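Activator of (r)-2-hydroxyglutaryl-coa dehydratase (Acidaminococcus fermentans, PDB 1HUX) hydrolyses ATP to drive electron transfer that activates (R)-2-hydroxyglutaryl-CoA dehydratase in glutamate fermentation, working as a homodimer with one shared [4Fe-4S] cluster. Local coordinates at residues I3-S12 with D58-R69; L149-V160 with T182-R193. All blocks are in the same frame, centred on the assembly; numbering follows the deposited sequence.

Contact 1 of 2, residues I3-S12 with D58-R69. With ADP (adenosine-5'-diphosphate), chain D.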
loop_
_atom_site.group_PDB
_atom_site.type_symbol
_atom_site.label_atom_id
_atom_site.label_comp_id
_atom_site.label_asym_id
_atom_site.label_seq_id
_atom_site.Cartn_x
_atom_site.Cartn_y
_atom_site.Cartn_z
ATOM N N ILE A 3 -5.354 -33.729 -32.190
ATOM C CA ILE A 3 -5.692 -32.299 -32.238
ATOM C C ILE A 3 -4.878 -31.534 -31.201
ATOM O O ILE A 3 -5.024 -31.755 -29.992
ATOM C CB ILE A 3 -7.181 -32.032 -31.987
ATOM C CG1 ILE A 3 -7.966 -32.428 -33.231
ATOM C CG2 ILE A 3 -7.419 -30.535 -31.682
ATOM C CD1 ILE A 3 -9.466 -32.094 -33.156
ATOM N N TYR A 4 -4.019 -30.637 -31.684
ATOM C CA TYR A 4 -3.155 -29.862 -30.798
ATOM C C TYR A 4 -3.642 -28.443 -30.648
ATOM O O TYR A 4 -3.996 -27.798 -31.635
ATOM C CB TYR A 4 -1.714 -29.852 -31.327
ATOM C CG TYR A 4 -1.046 -31.207 -31.337
ATOM C CD1 TYR A 4 -1.361 -32.154 -32.304
ATOM C CD2 TYR A 4 -0.116 -31.545 -30.366
ATOM C CE1 TYR A 4 -0.762 -33.409 -32.303
ATOM C CE2 TYR A 4 0.493 -32.791 -30.347
ATOM C CZ TYR A 4 0.169 -33.723 -31.312
ATOM O OH TYR A 4 0.778 -34.969 -31.258
ATOM N N THR A 5 -3.658 -27.962 -29.405
ATOM C CA THR A 5 -4.113 -26.597 -29.115
ATOM C C THR A 5 -3.108 -25.817 -28.297
ATOM O O THR A 5 -2.264 -26.377 -27.585
ATOM C CB THR A 5 -5.479 -26.569 -28.358
ATOM O OG1 THR A 5 -5.606 -27.752 -27.552
ATOM C CG2 THR A 5 -6.648 -26.471 -29.357
ATOM N N LEU A 6 -3.226 -24.505 -28.389
ATOM C CA LEU A 6 -2.308 -23.634 -27.706
ATOM C C LEU A 6 -2.983 -22.682 -26.727
ATOM O O LEU A 6 -3.844 -21.876 -27.110
ATOM C CB LEU A 6 -1.509 -22.829 -28.748
ATOM C CG LEU A 6 -0.514 -21.814 -28.193
ATOM C CD1 LEU A 6 0.615 -22.550 -27.510
ATOM C CD2 LEU A 6 -0.006 -20.937 -29.300
ATOM N N GLY A 7 -2.569 -22.795 -25.462
ATOM C CA GLY A 7 -3.063 -21.923 -24.411
ATOM C C GLY A 7 -1.965 -20.919 -24.086
ATOM O O GLY A 7 -0.812 -21.306 -23.846
ATOM N N ILE A 8 -2.316 -19.635 -24.091
ATOM C CA ILE A 8 -1.357 -18.574 -23.808
ATOM C C ILE A 8 -1.869 -17.640 -22.716
ATOM O O ILE A 8 -2.862 -16.923 -22.895
ATOM C CB ILE A 8 -1.059 -17.719 -25.066
ATOM C CG1 ILE A 8 -0.702 -18.622 -26.238
ATOM C CG2 ILE A 8 0.114 -16.774 -24.800
ATOM C CD1 ILE A 8 -0.626 -17.879 -27.559
ATOM N N ASP A 9 -1.166 -17.655 -21.587
ATOM C CA ASP A 9 -1.495 -16.812 -20.439
ATOM C C ASP A 9 -0.472 -15.690 -20.324
ATOM O O ASP A 9 0.601 -15.887 -19.764
ATOM C CB ASP A 9 -1.463 -17.659 -19.163
ATOM C CG ASP A 9 -1.927 -16.892 -17.938
ATOM O OD1 ASP A 9 -1.769 -17.420 -16.815
ATOM O OD2 ASP A 9 -2.460 -15.765 -18.105
ATOM N N VAL A 10 -0.779 -14.519 -20.853
ATOM C CA VAL A 10 0.184 -13.422 -20.775
ATOM C C VAL A 10 -0.067 -12.536 -19.554
ATOM O O VAL A 10 -0.928 -11.657 -19.572
ATOM C CB VAL A 10 0.198 -12.567 -22.113
ATOM C CG1 VAL A 10 -1.142 -12.678 -22.827
ATOM C CG2 VAL A 10 0.500 -11.087 -21.827
ATOM N N GLY A 11 0.683 -12.779 -18.485
ATOM C CA GLY A 11 0.519 -11.991 -17.273
ATOM C C GLY A 11 1.330 -10.708 -17.256
ATOM O O GLY A 11 1.954 -10.347 -18.258
ATOM N N SER A 12 1.321 -10.010 -16.124
ATOM C CA SER A 12 2.069 -8.756 -15.986
ATOM C C SER A 12 3.552 -9.025 -15.675
ATOM O O SER A 12 4.426 -8.205 -15.955
ATOM C CB SER A 12 1.452 -7.911 -14.870
ATOM O OG SER A 12 1.482 -8.622 -13.642
ATOM N N ASP A 58 0.458 -25.900 -36.760
ATOM C CA ASP A 58 0.062 -27.223 -36.259
ATOM C C ASP A 58 -0.991 -27.136 -35.151
ATOM O O ASP A 58 -1.597 -28.131 -34.741
ATOM C CB ASP A 58 1.274 -27.983 -35.727
ATOM C CG ASP A 58 2.201 -28.415 -36.825
ATOM O OD1 ASP A 58 1.715 -29.060 -37.790
ATOM O OD2 ASP A 58 3.409 -28.110 -36.717
ATOM N N MET A 59 -1.198 -25.928 -34.661
ATOM C CA MET A 59 -2.170 -25.712 -33.624
ATOM C C MET A 59 -3.552 -25.576 -34.251
ATOM O O MET A 59 -3.737 -24.755 -35.159
ATOM C CB MET A 59 -1.801 -24.446 -32.851
ATOM C CG MET A 59 -0.418 -24.503 -32.227
ATOM S SD MET A 59 -0.180 -25.929 -31.147
ATOM C CE MET A 59 0.539 -27.145 -32.281
ATOM N N ALA A 60 -4.500 -26.389 -33.763
ATOM C CA ALA A 60 -5.895 -26.389 -34.213
ATOM C C ALA A 60 -6.594 -25.081 -33.821
ATOM O O ALA A 60 -7.292 -24.451 -34.621
ATOM C CB ALA A 60 -6.612 -27.567 -33.606
ATOM N N PHE A 61 -6.397 -24.666 -32.578
ATOM C CA PHE A 61 -7.001 -23.433 -32.106
ATOM C C PHE A 61 -6.045 -22.799 -31.092
ATOM O O PHE A 61 -5.349 -23.499 -30.348
ATOM C CB PHE A 61 -8.361 -23.734 -31.456
ATOM C CG PHE A 61 -9.251 -22.531 -31.321
ATOM C CD1 PHE A 61 -9.998 -22.088 -32.396
ATOM C CD2 PHE A 61 -9.341 -21.838 -30.114
ATOM C CE1 PHE A 61 -10.838 -20.968 -32.290
ATOM C CE2 PHE A 61 -10.181 -20.704 -29.986
ATOM C CZ PHE A 61 -10.931 -20.273 -31.080
ATOM N N THR A 62 -5.997 -21.475 -31.081
ATOM C CA THR A 62 -5.134 -20.774 -30.152
ATOM C C THR A 62 -5.986 -19.821 -29.325
ATOM O O THR A 62 -6.766 -19.026 -29.861
ATOM C CB THR A 62 -4.005 -19.994 -30.899
ATOM O OG1 THR A 62 -3.069 -20.930 -31.450
ATOM C CG2 THR A 62 -3.266 -19.050 -29.949
ATOM N N LEU A 63 -5.826 -19.914 -28.010
ATOM C CA LEU A 63 -6.583 -19.087 -27.103
ATOM C C LEU A 63 -5.664 -18.370 -26.130
ATOM O O LEU A 63 -4.874 -18.999 -25.429
ATOM C CB LEU A 63 -7.577 -19.961 -26.342
ATOM C CG LEU A 63 -8.981 -19.373 -26.243
ATOM C CD1 LEU A 63 -9.922 -20.490 -25.802
ATOM C CD2 LEU A 63 -9.006 -18.176 -25.285
ATOM N N ALA A 64 -5.781 -17.051 -26.089
ATOM C CA ALA A 64 -4.962 -16.242 -25.205
ATOM C C ALA A 64 -5.760 -15.671 -24.045
ATOM O O ALA A 64 -6.935 -15.343 -24.188
ATOM C CB ALA A 64 -4.317 -15.111 -25.989
ATOM N N THR A 65 -5.097 -15.543 -22.897
ATOM C CA THR A 65 -5.706 -15.006 -21.685
ATOM C C THR A 65 -4.646 -14.250 -20.891
ATOM O O THR A 65 -3.460 -14.312 -21.211
ATOM C CB THR A 65 -6.266 -16.147 -20.800
ATOM O OG1 THR A 65 -6.829 -15.600 -19.600
ATOM C CG2 THR A 65 -5.160 -17.138 -20.439
ATOM N N GLY A 66 -5.071 -13.537 -19.857
ATOM C CA GLY A 66 -4.121 -12.817 -19.030
ATOM C C GLY A 66 -4.280 -11.318 -19.089
ATOM O O GLY A 66 -5.204 -10.814 -19.730
ATOM N N TYR A 67 -3.375 -10.608 -18.421
ATOM C CA TYR A 67 -3.401 -9.149 -18.392
ATOM C C TYR A 67 -3.285 -8.522 -19.781
ATOM O O TYR A 67 -4.061 -7.623 -20.125
ATOM C CB TYR A 67 -2.268 -8.627 -17.513
ATOM C CG TYR A 67 -2.237 -7.121 -17.408
ATOM C CD1 TYR A 67 -3.386 -6.409 -17.078
ATOM C CD2 TYR A 67 -1.057 -6.407 -17.627
ATOM C CE1 TYR A 67 -3.362 -5.017 -16.967
ATOM C CE2 TYR A 67 -1.021 -5.014 -17.517
ATOM C CZ TYR A 67 -2.174 -4.325 -17.188
ATOM O OH TYR A 67 -2.137 -2.953 -17.085
ATOM N N GLY A 68 -2.293 -8.980 -20.548
ATOM C CA GLY A 68 -2.073 -8.480 -21.891
ATOM C C GLY A 68 -2.525 -9.516 -22.897
ATOM O O GLY A 68 -1.872 -9.728 -23.910
ATOM N N ARG A 69 -3.648 -10.167 -22.607
ATOM C CA ARG A 69 -4.208 -11.192 -23.484
ATOM C C ARG A 69 -4.500 -10.630 -24.875
ATOM O O ARG A 69 -4.763 -11.390 -25.808
ATOM C CB ARG A 69 -5.508 -11.748 -22.894
ATOM C CG ARG A 69 -6.729 -10.876 -23.173
ATOM C CD ARG A 69 -7.929 -11.312 -22.359
ATOM N NE ARG A 69 -7.659 -11.211 -20.926
ATOM C CZ ARG A 69 -8.557 -11.449 -19.974
ATOM N NH1 ARG A 69 -9.794 -11.804 -20.305
ATOM N NH2 ARG A 69 -8.221 -11.330 -18.693
HETATM P PB ADP D . 1.234 -12.771 -13.669
HETATM O O1B ADP D . -0.033 -12.928 -12.877
HETATM O O2B ADP D . 1.287 -13.599 -14.990
HETATM O O3B ADP D . 1.663 -11.328 -13.865
HETATM P PA ADP D . 2.571 -14.878 -12.354
HETATM O O1A ADP D . 3.386 -15.638 -13.367
HETATM O O2A ADP D . 1.347 -15.499 -11.845
HETATM O O3A ADP D . 2.321 -13.402 -12.900
HETATM O "O5'" ADP D . 3.521 -14.439 -11.196
HETATM C "C5'" ADP D . 4.034 -15.370 -10.401
HETATM C "C4'" ADP D . 4.605 -14.828 -9.145
HETATM O "O4'" ADP D . 5.307 -15.901 -8.448
HETATM C "C3'" ADP D . 5.652 -13.589 -9.196
HETATM O "O3'" ADP D . 5.504 -12.719 -8.047
HETATM C "C2'" ADP D . 6.940 -14.386 -9.259
HETATM O "O2'" ADP D . 8.171 -13.738 -8.799
HETATM C "C1'" ADP D . 6.605 -15.559 -8.348
HETATM N N9 ADP D . 7.535 -16.712 -8.375
HETATM C C8 ADP D . 8.003 -17.293 -9.482
HETATM N N7 ADP D . 8.775 -18.265 -9.235
HETATM C C5 ADP D . 8.830 -18.329 -7.848
HETATM C C6 ADP D . 9.491 -19.191 -6.909
HETATM N N6 ADP D . 10.305 -20.216 -7.293
HETATM N N1 ADP D . 9.293 -18.960 -5.578
HETATM C C2 ADP D . 8.500 -17.946 -5.196
HETATM N N3 ADP D . 7.835 -17.092 -6.000
HETATM C C4 ADP D . 8.047 -17.344 -7.318
#

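Contact 2 of 2, residues L149-V160 with T182-R193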
loop_
_atom_site.group_PDB
_atom_site.type_symbol
_atom_site.label_atom_id
_atom_site.label_comp_id
_atom_site.label_asym_id
_atom_site.label_seq_id
_atom_site.Cartn_x
_atom_site.Cartn_y
_atom_site.Cartn_z
ATOM N N LEU A 149 12.745 -17.502 0.052
ATOM C CA LEU A 149 11.841 -17.192 1.148
ATOM C C LEU A 149 11.196 -18.463 1.702
ATOM O O LEU A 149 11.286 -18.751 2.896
ATOM C CB LEU A 149 10.763 -16.219 0.672
ATOM C CG LEU A 149 11.061 -14.714 0.794
ATOM C CD1 LEU A 149 12.446 -14.392 0.252
ATOM C CD2 LEU A 149 9.994 -13.915 0.046
ATOM N N ALA A 150 10.567 -19.247 0.842
ATOM C CA ALA A 150 9.937 -20.458 1.329
ATOM C C ALA A 150 10.896 -21.290 2.174
ATOM O O ALA A 150 10.595 -21.622 3.328
ATOM C CB ALA A 150 9.405 -21.284 0.167
ATOM N N GLU A 151 12.054 -21.611 1.602
ATOM C CA GLU A 151 13.060 -22.424 2.287
ATOM C C GLU A 151 13.553 -21.831 3.593
ATOM O O GLU A 151 13.789 -22.558 4.562
ATOM C CB GLU A 151 14.261 -22.651 1.377
ATOM C CG GLU A 151 13.946 -23.458 0.149
ATOM C CD GLU A 151 15.158 -23.643 -0.730
ATOM O OE1 GLU A 151 16.160 -24.215 -0.243
ATOM O OE2 GLU A 151 15.105 -23.213 -1.903
ATOM N N LEU A 152 13.723 -20.515 3.620
ATOM C CA LEU A 152 14.210 -19.852 4.818
ATOM C C LEU A 152 13.176 -19.852 5.937
ATOM O O LEU A 152 13.432 -20.378 7.033
ATOM C CB LEU A 152 14.636 -18.420 4.488
ATOM C CG LEU A 152 15.909 -18.368 3.636
ATOM C CD1 LEU A 152 16.225 -16.932 3.259
ATOM C CD2 LEU A 152 17.071 -18.997 4.407
ATOM N N GLY A 153 12.011 -19.269 5.656
ATOM C CA GLY A 153 10.946 -19.203 6.641
ATOM C C GLY A 153 10.632 -20.533 7.312
ATOM O O GLY A 153 10.126 -20.562 8.433
ATOM N N ALA A 154 10.932 -21.638 6.638
ATOM C CA ALA A 154 10.658 -22.960 7.186
ATOM C C ALA A 154 11.513 -23.268 8.407
ATOM O O ALA A 154 11.247 -24.232 9.135
ATOM C CB ALA A 154 10.885 -24.029 6.113
ATOM N N LYS A 155 12.539 -22.447 8.625
ATOM C CA LYS A 155 13.465 -22.638 9.740
ATOM C C LYS A 155 13.122 -21.802 10.974
ATOM O O LYS A 155 13.744 -21.952 12.029
ATOM C CB LYS A 155 14.883 -22.296 9.286
ATOM C CG LYS A 155 15.371 -23.111 8.117
ATOM C CD LYS A 155 16.752 -22.645 7.669
ATOM C CE LYS A 155 17.285 -23.498 6.517
ATOM N NZ LYS A 155 18.633 -23.055 6.070
ATOM N N SER A 156 12.135 -20.921 10.832
ATOM C CA SER A 156 11.721 -20.039 11.919
ATOM C C SER A 156 11.280 -20.819 13.149
ATOM O O SER A 156 10.659 -21.876 13.042
ATOM C CB SER A 156 10.597 -19.119 11.447
ATOM O OG SER A 156 10.249 -18.194 12.459
ATOM N N THR A 157 11.626 -20.290 14.321
ATOM C CA THR A 157 11.285 -20.912 15.594
ATOM C C THR A 157 10.450 -19.954 16.435
ATOM O O THR A 157 9.775 -20.367 17.373
ATOM C CB THR A 157 12.555 -21.281 16.386
ATOM O OG1 THR A 157 13.349 -22.181 15.610
ATOM C CG2 THR A 157 12.198 -21.951 17.706
ATOM N N LYS A 158 10.487 -18.675 16.083
ATOM C CA LYS A 158 9.740 -17.663 16.813
ATOM C C LYS A 158 8.709 -16.955 15.934
ATOM O O LYS A 158 8.976 -16.633 14.778
ATOM C CB LYS A 158 10.708 -16.628 17.403
ATOM C CG LYS A 158 11.779 -17.229 18.295
ATOM C CD LYS A 158 12.895 -16.240 18.552
ATOM C CE LYS A 158 14.053 -16.913 19.275
ATOM N NZ LYS A 158 15.264 -16.036 19.307
ATOM N N ARG A 159 7.527 -16.708 16.483
ATOM C CA ARG A 159 6.496 -16.026 15.719
ATOM C C ARG A 159 6.733 -14.541 15.779
ATOM O O ARG A 159 6.821 -13.963 16.853
ATOM C CB ARG A 159 5.105 -16.343 16.264
ATOM C CG ARG A 159 4.804 -17.822 16.251
ATOM C CD ARG A 159 3.368 -18.149 16.638
ATOM N NE ARG A 159 2.426 -18.084 15.517
ATOM C CZ ARG A 159 1.960 -16.960 14.978
ATOM N NH1 ARG A 159 2.345 -15.770 15.453
ATOM N NH2 ARG A 159 1.092 -17.034 13.972
ATOM N N VAL A 160 6.854 -13.925 14.617
ATOM C CA VAL A 160 7.068 -12.495 14.559
ATOM C C VAL A 160 5.967 -11.953 13.689
ATOM O O VAL A 160 5.887 -12.271 12.519
ATOM C CB VAL A 160 8.447 -12.154 13.951
ATOM C CG1 VAL A 160 8.570 -10.648 13.740
ATOM C CG2 VAL A 160 9.546 -12.647 14.878
ATOM N N THR A 182 16.162 -8.969 15.228
ATOM C CA THR A 182 15.340 -10.148 14.980
ATOM C C THR A 182 15.865 -10.923 13.765
ATOM O O THR A 182 16.188 -10.326 12.729
ATOM C CB THR A 182 13.870 -9.761 14.702
ATOM O OG1 THR A 182 13.441 -8.758 15.634
ATOM C CG2 THR A 182 12.974 -10.984 14.839
ATOM N N ASP A 183 15.935 -12.246 13.888
ATOM C CA ASP A 183 16.409 -13.102 12.797
ATOM C C ASP A 183 15.540 -12.994 11.528
ATOM O O ASP A 183 14.317 -12.847 11.621
ATOM C CB ASP A 183 16.426 -14.554 13.262
ATOM C CG ASP A 183 17.169 -15.464 12.305
ATOM O OD1 ASP A 183 17.025 -15.295 11.075
ATOM O OD2 ASP A 183 17.893 -16.362 12.790
ATOM N N LYS A 184 16.172 -13.071 10.351
ATOM C CA LYS A 184 15.458 -12.987 9.066
ATOM C C LYS A 184 14.495 -14.158 8.918
ATOM O O LYS A 184 13.359 -13.993 8.477
ATOM C CB LYS A 184 16.443 -13.023 7.900
ATOM C CG LYS A 184 17.295 -11.787 7.722
ATOM C CD LYS A 184 18.197 -11.968 6.517
ATOM C CE LYS A 184 19.007 -10.728 6.224
ATOM N NZ LYS A 184 19.945 -11.005 5.100
ATOM N N ILE A 185 14.968 -15.347 9.270
ATOM C CA ILE A 185 14.154 -16.556 9.200
ATOM C C ILE A 185 12.777 -16.284 9.834
ATOM O O ILE A 185 11.728 -16.656 9.294
ATOM C CB ILE A 185 14.842 -17.704 9.972
ATOM C CG1 ILE A 185 16.310 -17.802 9.557
ATOM C CG2 ILE A 185 14.138 -19.006 9.708
ATOM C CD1 ILE A 185 16.518 -17.946 8.073
ATOM N N ASP A 186 12.790 -15.611 10.980
ATOM C CA ASP A 186 11.562 -15.310 11.701
ATOM C C ASP A 186 10.765 -14.189 11.064
ATOM O O ASP A 186 9.538 -14.233 11.047
ATOM C CB ASP A 186 11.883 -14.980 13.158
ATOM C CG ASP A 186 12.580 -16.137 13.884
ATOM O OD1 ASP A 186 12.131 -17.293 13.736
ATOM O OD2 ASP A 186 13.575 -15.893 14.612
ATOM N N ILE A 187 11.454 -13.180 10.549
ATOM C CA ILE A 187 10.774 -12.071 9.891
ATOM C C ILE A 187 10.063 -12.581 8.643
ATOM O O ILE A 187 8.987 -12.103 8.282
ATOM C CB ILE A 187 11.763 -10.969 9.444
ATOM C CG1 ILE A 187 12.392 -10.302 10.674
ATOM C CG2 ILE A 187 11.042 -9.941 8.575
ATOM C CD1 ILE A 187 13.071 -8.925 10.404
ATOM N N ILE A 188 10.682 -13.553 7.977
ATOM C CA ILE A 188 10.123 -14.125 6.759
ATOM C C ILE A 188 8.820 -14.846 7.043
ATOM O O ILE A 188 7.792 -14.520 6.453
ATOM C CB ILE A 188 11.134 -15.087 6.082
ATOM C CG1 ILE A 188 12.085 -14.270 5.197
ATOM C CG2 ILE A 188 10.401 -16.156 5.267
ATOM C CD1 ILE A 188 13.180 -15.088 4.535
ATOM N N ALA A 189 8.864 -15.821 7.950
ATOM C CA ALA A 189 7.667 -16.575 8.319
ATOM C C ALA A 189 6.573 -15.575 8.679
ATOM O O ALA A 189 5.394 -15.836 8.490
ATOM C CB ALA A 189 7.960 -17.490 9.501
ATOM N N GLY A 190 6.983 -14.424 9.194
ATOM C CA GLY A 190 6.028 -13.401 9.550
ATOM C C GLY A 190 5.436 -12.778 8.306
ATOM O O GLY A 190 4.228 -12.556 8.226
ATOM N N ILE A 191 6.289 -12.493 7.328
ATOM C CA ILE A 191 5.836 -11.899 6.075
ATOM C C ILE A 191 4.855 -12.838 5.367
ATOM O O ILE A 191 3.883 -12.392 4.753
ATOM C CB ILE A 191 7.032 -11.598 5.151
ATOM C CG1 ILE A 191 7.900 -10.514 5.790
ATOM C CG2 ILE A 191 6.551 -11.149 3.791
ATOM C CD1 ILE A 191 9.072 -10.090 4.941
ATOM N N HIS A 192 5.109 -14.139 5.479
ATOM C CA HIS A 192 4.265 -15.148 4.866
ATOM C C HIS A 192 2.890 -15.143 5.480
ATOM O O HIS A 192 1.899 -15.127 4.760
ATOM C CB HIS A 192 4.897 -16.531 5.000
ATOM C CG HIS A 192 6.091 -16.718 4.115
ATOM N ND1 HIS A 192 6.979 -17.764 4.262
ATOM C CD2 HIS A 192 6.546 -15.983 3.071
ATOM C CE1 HIS A 192 7.927 -17.663 3.350
ATOM N NE2 HIS A 192 7.688 -16.591 2.615
ATOM N N ARG A 193 2.808 -15.159 6.803
ATOM C CA ARG A 193 1.498 -15.120 7.433
ATOM C C ARG A 193 0.805 -13.815 7.055
ATOM O O ARG A 193 -0.413 -13.774 6.887
ATOM C CB ARG A 193 1.615 -15.201 8.949
ATOM C CG ARG A 193 2.316 -16.424 9.431
ATOM C CD ARG A 193 2.238 -16.496 10.923
ATOM N NE ARG A 193 3.356 -17.253 11.469
ATOM C CZ ARG A 193 4.426 -16.698 12.032
ATOM N NH1 ARG A 193 4.521 -15.364 12.128
ATOM N NH2 ARG A 193 5.396 -17.483 12.502
#

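Contact 1 of 2, residues I3-S12 with D58-R69
The first sheet of the actin fold is joined here at its centre, where Leu6, Ile8 and Asp9 of strand 4-10 run parallel to Thr62, Ala64 and Thr65 of strand 61-65. The segment axes lie 4.6 Å apart at 16°, and strand 14-21 pairs with the other edge of strand 4-10. Alternating backbone bonds zip the pair together: Leu6 N reaches Phe61 O, Leu63 N returns to Leu6 O at 2.9 Å, and Ile8 N, Thr65 N and Val10 N carry the same pattern onward.

On the face that bears Leu6, Ile8, Thr62 and Ala64, the side chains pack against one another. With OG1 of Thr62 beside its backbone N (chi1 -71°), the methyl branch turns to meet the end of Ile8, CG2 to CD1 at 3.7 Å, and it also lies 3.8 Å from Leu6 CD2. Leu6 and Thr62 stand alongside each other, pointing the same way. At the N-terminal end the bent Met59 chain folds over the strand, bringing its CE to 3.6 Å from Tyr4 CB. Thr65 and Asp9 occupy the other face, where Thr65 OG1 bonds to Met80 O.

Past the strands, Gly66 to Arg69 form a type I turn. Gly66 has a positive phi (115°) suited to glycine, and a side chain there would run into Val10 O. That carbonyl accepts from Gly68 N, while the guanidinium of Arg69, though poorly ordered, reaches Gly66 O in plane through NE. The end of strand 4-10 leads into Gly11 and Ser12 of the phosphate-binding loop, with Ser12 OG hydrogen-bonded to ADP O3B at 2.7 Å.

Contact 2 of 2, residues L149-V160 with T182-R193
Ser156 holds its OG opposite the backbone N (chi1 -176°) while Asp186 sets its carboxylate beside its own backbone N (chi1 -60°), and these two torsions bring Ser156 OG to Asp186 OD1. The hydroxyl donates to OD1, although the modelled separation is too short to be trusted. The same oxygen also accepts two backbone N-H groups: Thr157 N at 3.1 Å from OD1, nearly in line with the C-O bond, and Lys158 N at 3.2 Å, from above the carboxylate plane. One oxygen thus takes the N-H groups of two successive loop residues, beside the doubtfully placed hydroxyl. With a leucine replacing Asp186, the Ser156 hydroxyl and both N-H groups would probably lose their common acceptor, leaving the loop freer to shift.

Next to this grip Ile185 presses its CG2 branch against the Gly153-Ser156 turn, and its CD1 meets Leu152 CD2 at 3.9 Å where the two side chains cross at about a right angle. Leu152 also sets CB 3.6 Å from Ile188 CD1. Gly153 passes over Ile188 CG2 so closely that a side chain would collide with it. The edge of the His192 ring faces the backbone of Leu149, with CE1 directed at its carbonyl.

At the other end Arg159, bent at chi3, lays its guanidinium flat on that of Arg193, centres 3.9 Å apart. The stacked charges are alike, and Val160 O lies in plane at the edge of the Arg193 guanidinium. Val160 CG2 rests 3.7 Å from Asp186 CB. Asp183 N-caps the long helix, accepting from Ile185 N. Short helix 149-153 crosses it at 117°, an oblique helix-helix packing in the helical region that links strands 117-124 and 212-215 of the second actin-fold sheet.

How the contacts relate
Contacts 1 and 2 lie on opposite sides of the chain's centre, their centres 37 Å and nearest atoms about 17 Å apart, and share no helix or strand. Contact 1 is the more deeply placed: just over half of its touching residues are buried, in the middle of the first sheet. Only a third of those in contact 2 are buried, in a helical region whose outer loop is exposed. The areas buried are nearly equal, but the chemistry differs. Regular backbone bonding dominates between the strands, whereas a carboxylate, stacked arginines and aliphatic side chains join loop to helix. Ser12 of contact 1 hydrogen-bonds the ADP beta-phosphate; the Ala150 side chain of contact 2 stays about 6 Å from ADP.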